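Local coordinates for phenazine biosynthesis protein, PhzF family (Bacillus anthracis, PDB 3EDN) that belongs to the PhzF family with a diaminopimelate epimerase-like fold and probably acts as an isomerase, its natural substrate being unestablished, at residues 50-53 and 59-62. Numbering follows the deposited sequence.
Sequences FVLS and IRMR. With SO4 (sulfate ion), chain O.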
ATOM      1  N   PHE A  50      -5.913  -8.354  -5.406  1.00  8.74           N
ATOM      2  CA  PHE A  50      -6.010  -8.179  -3.971  1.00  8.96           C
ATOM      3  C   PHE A  50      -7.305  -7.454  -3.642  1.00  8.18           C
ATOM      4  O   PHE A  50      -7.546  -6.358  -4.151  1.00  8.94           O
ATOM      5  CB  PHE A  50      -4.809  -7.362  -3.517  1.00  8.89           C
ATOM      6  CG  PHE A  50      -3.507  -8.067  -3.764  1.00  9.20           C
ATOM      7  CD1 PHE A  50      -2.947  -8.854  -2.767  1.00  9.62           C
ATOM      8  CD2 PHE A  50      -2.868  -7.978  -4.989  1.00 10.08           C
ATOM      9  CE1 PHE A  50      -1.766  -9.538  -2.980  1.00  8.68           C
ATOM     10  CE2 PHE A  50      -1.685  -8.675  -5.219  1.00  8.76           C
ATOM     11  CZ  PHE A  50      -1.132  -9.444  -4.212  1.00  8.65           C
ATOM     12  N   VAL A  51      -8.147  -8.089  -2.826  1.00  8.21           N
ATOM     13  CA  VAL A  51      -9.464  -7.538  -2.499  1.00  8.45           C
ATOM     14  C   VAL A  51      -9.381  -6.702  -1.227  1.00  9.22           C
ATOM     15  O   VAL A  51      -8.877  -7.189  -0.212  1.00 10.19           O
ATOM     16  CB  VAL A  51     -10.493  -8.664  -2.318  1.00  9.30           C
ATOM     17  CG1 VAL A  51     -11.878  -8.117  -1.961  1.00  9.95           C
ATOM     18  CG2 VAL A  51     -10.567  -9.524  -3.593  1.00 10.59           C
ATOM     19  N   LEU A  52      -9.846  -5.462  -1.304  1.00  9.13           N
ATOM     20  CA  LEU A  52      -9.594  -4.436  -0.282  1.00  9.84           C
ATOM     21  C   LEU A  52     -10.870  -3.685   0.088  1.00 10.74           C
ATOM     22  O   LEU A  52     -11.879  -3.752  -0.620  1.00 11.02           O
ATOM     23  CB  LEU A  52      -8.574  -3.429  -0.818  1.00 10.34           C
ATOM     24  CG  LEU A  52      -7.226  -4.077  -1.137  1.00 10.61           C
ATOM     25  CD1 LEU A  52      -6.403  -3.306  -2.157  1.00 11.17           C
ATOM     26  CD2 LEU A  52      -6.444  -4.205   0.152  1.00 11.63           C
ATOM     27  N   SER A  53     -10.817  -2.978   1.212  1.00 11.12           N
ATOM     28  CA  SER A  53     -11.948  -2.147   1.631  1.00 12.15           C
ATOM     29  C   SER A  53     -11.967  -0.855   0.816  1.00 11.88           C
ATOM     30  O   SER A  53     -10.932  -0.391   0.355  1.00 11.99           O
ATOM     31  CB  SER A  53     -11.858  -1.814   3.132  1.00 12.31           C
ATOM     32  OG  SER A  53     -12.068  -2.969   3.937  1.00 13.07           O
ATOM     33  N   ILE A  59     -16.327  -2.705  -2.983  1.00 12.59           N
ATOM     34  CA  ILE A  59     -14.981  -3.183  -2.699  1.00 13.43           C
ATOM     35  C   ILE A  59     -13.977  -2.385  -3.501  1.00 12.74           C
ATOM     36  O   ILE A  59     -14.353  -1.627  -4.390  1.00 11.75           O
ATOM     37  CB  ILE A  59     -14.792  -4.692  -3.016  1.00 13.90           C
ATOM     38  CG1 ILE A  59     -14.870  -4.947  -4.524  1.00 13.47           C
ATOM     39  CG2 ILE A  59     -15.825  -5.537  -2.293  1.00 14.09           C
ATOM     40  CD1 ILE A  59     -14.376  -6.357  -4.915  1.00 14.14           C
ATOM     41  N   ARG A  60     -12.702  -2.548  -3.155  1.00 12.10           N
ATOM     42  CA  ARG A  60     -11.598  -2.004  -3.924  1.00 12.39           C
ATOM     43  C   ARG A  60     -10.747  -3.189  -4.375  1.00 11.74           C
ATOM     44  O   ARG A  60     -10.697  -4.227  -3.707  1.00 12.27           O
ATOM     45  CB  ARG A  60     -10.787  -1.031  -3.062  1.00 12.30           C
ATOM     46  CG  ARG A  60      -9.540  -0.441  -3.692  1.00 13.13           C
ATOM     47  CD  ARG A  60      -9.079   0.782  -2.862  1.00 14.16           C
ATOM     48  NE  ARG A  60      -8.800   0.434  -1.460  1.00 14.52           N
ATOM     49  CZ  ARG A  60      -7.577   0.234  -0.969  1.00 12.86           C
ATOM     50  NH1 ARG A  60      -6.510   0.360  -1.744  1.00 13.60           N
ATOM     51  NH2 ARG A  60      -7.420  -0.090   0.314  1.00 13.21           N
HETATM   52  N   MSE A  61     -10.092  -3.054  -5.520  1.00 11.40           N
HETATM   53  CA  MSE A  61      -9.203  -4.112  -5.991  1.00 12.54           C
HETATM   54  C   MSE A  61      -7.914  -3.502  -6.474  1.00 11.03           C
HETATM   55  O   MSE A  61      -7.931  -2.476  -7.141  1.00 11.72           O
HETATM   56  CB  MSE A  61      -9.827  -4.859  -7.168  1.00 13.86           C
HETATM   57  CG  MSE A  61     -10.804  -5.931  -6.792  1.00 15.73           C
HETATM   58 SE   MSE A  61     -11.189  -7.072  -8.337  0.75 18.23          SE
HETATM   59  CE  MSE A  61      -9.585  -7.941  -8.479  1.00 17.42           C
ATOM     60  N   ARG A  62      -6.792  -4.140  -6.162  1.00  8.91           N
ATOM     61  CA  ARG A  62      -5.527  -3.783  -6.797  1.00 11.07           C
ATOM     62  C   ARG A  62      -5.030  -4.994  -7.574  1.00 11.22           C
ATOM     63  O   ARG A  62      -5.274  -6.148  -7.174  1.00 11.23           O
ATOM     64  CB  ARG A  62      -4.505  -3.287  -5.767  1.00 10.41           C
ATOM     65  CG  ARG A  62      -4.900  -1.934  -5.160  1.00 10.32           C
ATOM     66  CD  ARG A  62      -3.936  -1.478  -4.064  1.00 11.12           C
ATOM     67  NE  ARG A  62      -2.710  -0.917  -4.599  1.00 12.14           N
ATOM     68  CZ  ARG A  62      -1.833  -0.207  -3.897  1.00 12.85           C
ATOM     69  NH1 ARG A  62      -2.041   0.046  -2.594  1.00 12.84           N
ATOM     70  NH2 ARG A  62      -0.755   0.273  -4.507  1.00 13.01           N
TER
HETATM   71  S   SO4 O 302       0.518   3.630  -3.866  0.50 16.29           S
HETATM   72  O1  SO4 O 302       0.329   4.230  -2.550  0.50 18.05           O
HETATM   73  O2  SO4 O 302       0.998   2.261  -3.740  0.50 16.85           O
HETATM   74  O3  SO4 O 302      -0.743   3.665  -4.598  0.50 17.17           O
HETATM   75  O4  SO4 O 302       1.524   4.433  -4.565  0.50 17.77           O
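L52 lies between R60 and R62 on one face of an antiparallel beta hairpin, where strands 48-52 and 59-64 run side by side in the diaminopimelate epimerase-like fold. F50 with R62 and L52 with R60 are hydrogen-bonded pairs, and V51 with M61 is the non-hydrogen-bonded pair between them. In the L52 pair, L52 N gives to R60 O at 2.8 Å and R60 N to L52 O at 2.9 Å.

The tight part centres on L52, on the face where apolar F50 and L52 alternate across the strands with R60 and R62. L52 CD1 packs 3.6 Å from R62 CD, an aliphatic branch against the methylenes of a long arginine. The R60 chain leaves with CG anti to its own N (chi1 176°) and bends at chi3, bringing NE to S53 O at 2.9 Å, nearly straight (163°) and in the guanidinium plane; L52 CB lies over the rim of one face of this group. F50 turns its ring edge to R62 O, meets F64 near 90° and packs on M36 and I39 of helix 33-43.

The opposite face is a lighter contact: V51 CG1 lies 4.3 Å from I59 CD1, and helix 74-86 covers both and selenomethionine M61. Beta-branched V51 and I59 suit strands. Partly exposed S53 and I59 form the loose end, their CA atoms 5.4 Å apart.

The arginine ends are buried and well bonded. R62 NH2 donates to sulfate O2 at 2.8 Å, NE pairs with E69, and NH1 reaches E33 of the second subunit; R60 NH2 meets the D29 carbonyl of that subunit. Arginine suits both places: R62 offers a greasy stem, R60 a flat face, and their N-H groups serve carbonyls, carboxylates and bound anions. The chemistry is consistent with a basic, anion-accepting site at the subunit interface, partly balanced by E69 and E33, although the sulfate probably comes from the crystallisation liquor.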